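Long-range contacts in FAD-dependent pyridine nucleotide-disulphide oxidoreductase (Desulfovibrio vulgaris, PDB 3IWA), which probably uses FAD to pass electrons from a nicotinamide nucleotide to an acceptor, as a member of the pyridine nucleotide-disulphide oxidoreductase family: residues Val6-Ala11 with Ala29-Ile34; Leu112-Leu117 with Pro287-Gly292. All coordinates share one frame; numbering follows the deposited sequence.

Overall arrangement
Interactions 1 and 2 lie in the same five-stranded parallel sheet, ordered 82-84, 30-34, 5-9, 116-119, 289-291. Interaction 1 pairs 5-9 with 30-34. Interaction 2 pairs 116-119 with the edge strand 289-291. Strands 5-9 and 116-119 are neighbours, and the centres of the two contacts are about 9 Å apart. A probable hydrogen bond of 3.1 Å from Val7 N to Lys116 O joins them directly. Interaction 1 closes early in the chain, before interaction 2 opens. Interaction 2 then brings back a strand about 170 residues later. The sheet is therefore assembled from distant pieces of sequence, consistent with the FAD-binding domain of this family.

Interaction 1 (Val6-Ala11 with Ala29-Ile34); sequences VVVIGA and AHVTMI
Val8 and Met33 lie side by side and point the same way, on the face of the sheet shared with Val6 and Val31. The Met33 chain bends at chi3 (60°). This turns Met33 CE back to 3.9 Å from Val8 CG1. The same methyl also lies near Gly10 O. The other branch of Val8 meets Val31 at an angle, Val8 CG2 to Val31 CG1 at 4.2 Å. Val7, Ile9, Thr32 and Ile34 occupy the opposite face. There Ile34 reaches across with its end methyl, CD1 standing 4.1 Å from Val7 CG1 and 4.2 Å from Ile9 CG1. Five backbone hydrogen bonds hold the parallel strands in register, from Val6 N to His30 O at one end to Gly10 N to Ile34 O (2.8 Å) at the other. At Gly10 phi is 114°, where a side chain would press on the carbonyl oxygen of Ile9, and the chain leaves the strand there. Thr32 OG1 is bonded to His5 and Glu82, and Glu82 also binds His30. The two strands and helix 14-25 form a beta-alpha-beta unit. The helix packs on the Val6 and Val31 face through Phe22. Leu112 of strand 109-113 touches Thr32 and Ile34 on the other face, and strand 116-119 continues the sheet beyond Val7 and Ile9.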
loop_
_atom_site.group_PDB
_atom_site.type_symbol
_atom_site.label_atom_id
_atom_site.label_comp_id
_atom_site.label_asym_id
_atom_site.label_seq_id
_atom_site.Cartn_x
_atom_site.Cartn_y
_atom_site.Cartn_z
ATOM N N VAL A 6 4.077 -14.648 -35.055
ATOM C CA VAL A 6 3.788 -15.165 -33.749
ATOM C C VAL A 6 2.355 -15.660 -33.778
ATOM O O VAL A 6 1.463 -14.980 -34.278
ATOM C CB VAL A 6 3.968 -14.098 -32.680
ATOM C CG1 VAL A 6 3.332 -14.552 -31.350
ATOM C CG2 VAL A 6 5.431 -13.799 -32.534
ATOM N N VAL A 7 2.152 -16.857 -33.240
ATOM C CA VAL A 7 0.825 -17.420 -33.088
ATOM C C VAL A 7 0.445 -17.402 -31.590
ATOM O O VAL A 7 1.228 -17.759 -30.743
ATOM C CB VAL A 7 0.799 -18.847 -33.646
ATOM C CG1 VAL A 7 -0.496 -19.573 -33.238
ATOM C CG2 VAL A 7 0.953 -18.793 -35.166
ATOM N N VAL A 8 -0.767 -16.974 -31.298
ATOM C CA VAL A 8 -1.259 -16.894 -29.943
ATOM C C VAL A 8 -2.503 -17.767 -29.846
ATOM O O VAL A 8 -3.434 -17.560 -30.591
ATOM C CB VAL A 8 -1.602 -15.425 -29.588
ATOM C CG1 VAL A 8 -2.242 -15.352 -28.262
ATOM C CG2 VAL A 8 -0.361 -14.596 -29.613
ATOM N N ILE A 9 -2.505 -18.733 -28.930
ATOM C CA ILE A 9 -3.636 -19.622 -28.743
ATOM C C ILE A 9 -4.387 -19.308 -27.471
ATOM O O ILE A 9 -3.894 -19.537 -26.371
ATOM C CB ILE A 9 -3.214 -21.074 -28.649
ATOM C CG1 ILE A 9 -2.658 -21.554 -29.969
ATOM C CG2 ILE A 9 -4.410 -21.970 -28.254
ATOM C CD1 ILE A 9 -1.967 -22.830 -29.831
ATOM N N GLY A 10 -5.614 -18.853 -27.646
ATOM C CA GLY A 10 -6.510 -18.519 -26.556
ATOM C C GLY A 10 -6.750 -17.030 -26.605
ATOM O O GLY A 10 -5.834 -16.250 -26.861
ATOM N N ALA A 11 -7.988 -16.623 -26.400
ATOM C CA ALA A 11 -8.286 -15.210 -26.189
ATOM C C ALA A 11 -8.822 -15.094 -24.763
ATOM O O ALA A 11 -9.934 -15.522 -24.474
ATOM C CB ALA A 11 -9.297 -14.687 -27.227
ATOM N N ALA A 29 6.030 -7.178 -37.601
ATOM C CA ALA A 29 5.735 -8.606 -37.411
ATOM C C ALA A 29 4.259 -8.924 -37.631
ATOM O O ALA A 29 3.402 -8.042 -37.687
ATOM C CB ALA A 29 6.174 -9.061 -36.031
ATOM N N HIS A 30 3.975 -10.210 -37.744
ATOM C CA HIS A 30 2.611 -10.679 -37.956
ATOM C C HIS A 30 2.191 -11.531 -36.769
ATOM O O HIS A 30 3.001 -12.263 -36.194
ATOM C CB HIS A 30 2.513 -11.493 -39.250
ATOM C CG HIS A 30 1.135 -12.014 -39.549
ATOM N ND1 HIS A 30 0.183 -11.269 -40.217
ATOM C CD2 HIS A 30 0.555 -13.210 -39.286
ATOM C CE1 HIS A 30 -0.922 -11.981 -40.347
ATOM N NE2 HIS A 30 -0.723 -13.162 -39.788
ATOM N N VAL A 31 0.923 -11.421 -36.403
ATOM C CA VAL A 31 0.360 -12.195 -35.325
ATOM C C VAL A 31 -0.939 -12.815 -35.791
ATOM O O VAL A 31 -1.762 -12.149 -36.431
ATOM C CB VAL A 31 0.051 -11.353 -34.078
ATOM C CG1 VAL A 31 -0.718 -12.193 -33.035
ATOM C CG2 VAL A 31 1.317 -10.785 -33.513
ATOM N N THR A 32 -1.105 -14.097 -35.463
ATOM C CA THR A 32 -2.372 -14.779 -35.640
ATOM C C THR A 32 -2.834 -15.247 -34.258
ATOM O O THR A 32 -2.085 -15.879 -33.523
ATOM C CB THR A 32 -2.218 -15.979 -36.623
ATOM O OG1 THR A 32 -1.636 -15.527 -37.858
ATOM C CG2 THR A 32 -3.554 -16.646 -36.881
ATOM N N MET A 33 -4.072 -14.933 -33.929
ATOM C CA MET A 33 -4.686 -15.295 -32.669
ATOM C C MET A 33 -5.809 -16.272 -32.962
ATOM O O MET A 33 -6.606 -16.034 -33.858
ATOM C CB MET A 33 -5.293 -14.066 -32.002
ATOM C CG MET A 33 -4.298 -13.053 -31.470
ATOM S SD MET A 33 -5.016 -12.035 -30.155
ATOM C CE MET A 33 -5.437 -13.226 -28.939
ATOM N N ILE A 34 -5.871 -17.351 -32.195
ATOM C CA ILE A 34 -6.857 -18.385 -32.348
ATOM C C ILE A 34 -7.633 -18.373 -31.057
ATOM O O ILE A 34 -7.040 -18.306 -29.980
ATOM C CB ILE A 34 -6.175 -19.742 -32.472
ATOM C CG1 ILE A 34 -5.412 -19.841 -33.797
ATOM C CG2 ILE A 34 -7.180 -20.848 -32.358
ATOM C CD1 ILE A 34 -4.324 -20.910 -33.783
#

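Interaction 2 (Leu112-Leu117 with Pro287-Gly292); sequences LKYDKL and PDIFAG
Leu117 pairs with Ile289 as a parallel beta bridge, and two backbone hydrogen bonds fix it. Leu117 N donates to Asp288 O at 2.9 Å, with an angle of 168° at the hydrogen. Phe290 N donates to Leu117 O at 2.8 Å. Leu117 thus uses both its N-H and its carbonyl on this strand. Two CA-H...O contacts support the pairing, one from Lys116 CA to Asp288 O and one from Ile289 CA to Leu117 O.

The charged contact joins Lys116 and Asp288 in a salt bridge. The lysine chain bends at chi2 (-67°), and this carries Lys116 NZ over to Asp288 OD1. The modelled separation of Lys116 NZ and Asp288 OD1, 2.4 Å, is very short, so its exact value is doubtful. The other carboxylate oxygen, OD2, is bonded to His97 NE2, so the two oxygens of the group have different partners.

The apolar contact is between Ile289 and Leu117. Their side chains run alongside each other, with Ile289 CG1 at 4.1 Å from Leu117 CB. The Tyr114 hydroxyl oxygen also packs on Ile289, Tyr114 OH to Ile289 CD1 at 3.7 Å. Tyr114 CG sits between the backbone N and the carbonyl carbon (chi1 71°), and the ring lies with one face against Leu117 CB, toward the rim. The Phe290 ring instead turns its edge to this strand, with Leu117 O near the ring plane. Ile322, Asn325 and Leu326 of helix 314-326 pack against Phe290.

Strand 289-291 is an edge strand of the five-stranded parallel sheet within this chain. A late strand returning beside 116-119 is characteristic of the FAD-binding Rossmann-like fold of this family.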
loop_
_atom_site.group_PDB
_atom_site.type_symbol
_atom_site.label_atom_id
_atom_site.label_comp_id
_atom_site.label_asym_id
_atom_site.label_seq_id
_atom_site.Cartn_x
_atom_site.Cartn_y
_atom_site.Cartn_z
ATOM N N LEU A 112 -0.575 -23.574 -39.494
ATOM C CA LEU A 112 0.062 -22.272 -39.306
ATOM C C LEU A 112 1.519 -22.514 -38.992
ATOM O O LEU A 112 1.841 -23.479 -38.309
ATOM C CB LEU A 112 -0.565 -21.537 -38.125
ATOM C CG LEU A 112 -2.049 -21.169 -38.172
ATOM C CD1 LEU A 112 -2.447 -20.534 -36.842
ATOM C CD2 LEU A 112 -2.353 -20.226 -39.356
ATOM N N LYS A 113 2.393 -21.637 -39.470
ATOM C CA LYS A 113 3.801 -21.686 -39.086
ATOM C C LYS A 113 4.139 -20.531 -38.129
ATOM O O LYS A 113 3.566 -19.427 -38.227
ATOM C CB LYS A 113 4.715 -21.680 -40.320
ATOM C CG LYS A 113 5.871 -22.698 -40.216
ATOM C CD LYS A 113 7.155 -22.076 -39.676
ATOM C CE LYS A 113 8.281 -23.101 -39.549
ATOM N NZ LYS A 113 9.514 -22.498 -38.935
ATOM N N TYR A 114 5.055 -20.784 -37.198
ATOM C CA TYR A 114 5.357 -19.774 -36.210
ATOM C C TYR A 114 6.836 -19.662 -35.942
ATOM O O TYR A 114 7.574 -20.634 -36.057
ATOM C CB TYR A 114 4.577 -20.022 -34.903
ATOM C CG TYR A 114 5.028 -21.214 -34.083
ATOM C CD1 TYR A 114 6.122 -21.135 -33.243
ATOM C CD2 TYR A 114 4.336 -22.412 -34.138
ATOM C CE1 TYR A 114 6.527 -22.230 -32.487
ATOM C CE2 TYR A 114 4.716 -23.493 -33.386
ATOM C CZ TYR A 114 5.805 -23.400 -32.564
ATOM O OH TYR A 114 6.171 -24.497 -31.827
ATOM N N ASP A 115 7.240 -18.444 -35.597
ATOM C CA ASP A 115 8.550 -18.181 -34.999
ATOM C C ASP A 115 8.461 -18.254 -33.475
ATOM O O ASP A 115 9.392 -18.707 -32.830
ATOM C CB ASP A 115 9.034 -16.792 -35.404
ATOM C CG ASP A 115 9.214 -16.663 -36.914
ATOM O OD1 ASP A 115 10.308 -17.056 -37.349
ATOM O OD2 ASP A 115 8.282 -16.177 -37.636
ATOM N N LYS A 116 7.346 -17.771 -32.914
ATOM C CA LYS A 116 7.114 -17.832 -31.491
ATOM C C LYS A 116 5.654 -18.144 -31.276
ATOM O O LYS A 116 4.824 -17.686 -32.022
ATOM C CB LYS A 116 7.452 -16.499 -30.806
ATOM C CG LYS A 116 8.884 -16.003 -30.947
ATOM C CD LYS A 116 9.890 -16.858 -30.242
ATOM C CE LYS A 116 11.311 -16.467 -30.667
ATOM N NZ LYS A 116 12.359 -17.319 -29.997
ATOM N N LEU A 117 5.366 -18.921 -30.248
ATOM C CA LEU A 117 3.991 -19.269 -29.870
ATOM C C LEU A 117 3.660 -18.791 -28.445
ATOM O O LEU A 117 4.488 -18.860 -27.533
ATOM C CB LEU A 117 3.824 -20.785 -29.934
ATOM C CG LEU A 117 2.450 -21.439 -29.735
ATOM C CD1 LEU A 117 1.376 -20.962 -30.748
ATOM C CD2 LEU A 117 2.615 -22.958 -29.797
ATOM N N PRO A 287 11.962 -22.856 -25.659
ATOM C CA PRO A 287 12.285 -21.430 -25.552
ATOM C C PRO A 287 11.565 -20.531 -26.552
ATOM O O PRO A 287 11.566 -19.325 -26.378
ATOM C CB PRO A 287 13.820 -21.378 -25.740
ATOM C CG PRO A 287 14.211 -22.671 -26.342
ATOM C CD PRO A 287 13.166 -23.677 -25.913
ATOM N N ASP A 288 10.919 -21.111 -27.551
ATOM C CA ASP A 288 10.110 -20.331 -28.506
ATOM C C ASP A 288 8.621 -20.309 -28.136
ATOM O O ASP A 288 7.801 -19.705 -28.821
ATOM C CB ASP A 288 10.319 -20.884 -29.939
ATOM C CG ASP A 288 11.792 -20.724 -30.431
ATOM O OD1 ASP A 288 12.408 -19.667 -30.156
ATOM O OD2 ASP A 288 12.324 -21.655 -31.076
ATOM N N ILE A 289 8.285 -20.954 -27.029
ATOM C CA ILE A 289 6.902 -21.027 -26.599
ATOM C C ILE A 289 6.735 -20.441 -25.206
ATOM O O ILE A 289 7.351 -20.917 -24.263
ATOM C CB ILE A 289 6.399 -22.464 -26.592
ATOM C CG1 ILE A 289 6.570 -23.082 -28.009
ATOM C CG2 ILE A 289 4.951 -22.482 -26.139
ATOM C CD1 ILE A 289 6.095 -24.520 -28.125
ATOM N N PHE A 290 5.881 -19.420 -25.113
ATOM C CA PHE A 290 5.557 -18.747 -23.861
ATOM C C PHE A 290 4.175 -19.217 -23.428
ATOM O O PHE A 290 3.416 -19.660 -24.253
ATOM C CB PHE A 290 5.536 -17.205 -24.024
ATOM C CG PHE A 290 6.862 -16.601 -24.481
ATOM C CD1 PHE A 290 7.159 -16.490 -25.840
ATOM C CD2 PHE A 290 7.783 -16.137 -23.558
ATOM C CE1 PHE A 290 8.366 -15.953 -26.261
ATOM C CE2 PHE A 290 9.001 -15.597 -23.951
ATOM C CZ PHE A 290 9.307 -15.495 -25.300
ATOM N N ALA A 291 3.873 -19.057 -22.134
ATOM C CA ALA A 291 2.614 -19.419 -21.515
ATOM C C ALA A 291 2.388 -18.489 -20.327
ATOM O O ALA A 291 3.330 -18.072 -19.675
ATOM C CB ALA A 291 2.649 -20.884 -21.043
ATOM N N GLY A 292 1.139 -18.153 -20.062
ATOM C CA GLY A 292 0.782 -17.435 -18.845
ATOM C C GLY A 292 -0.680 -17.615 -18.466
ATOM O O GLY A 292 -1.418 -18.351 -19.126
#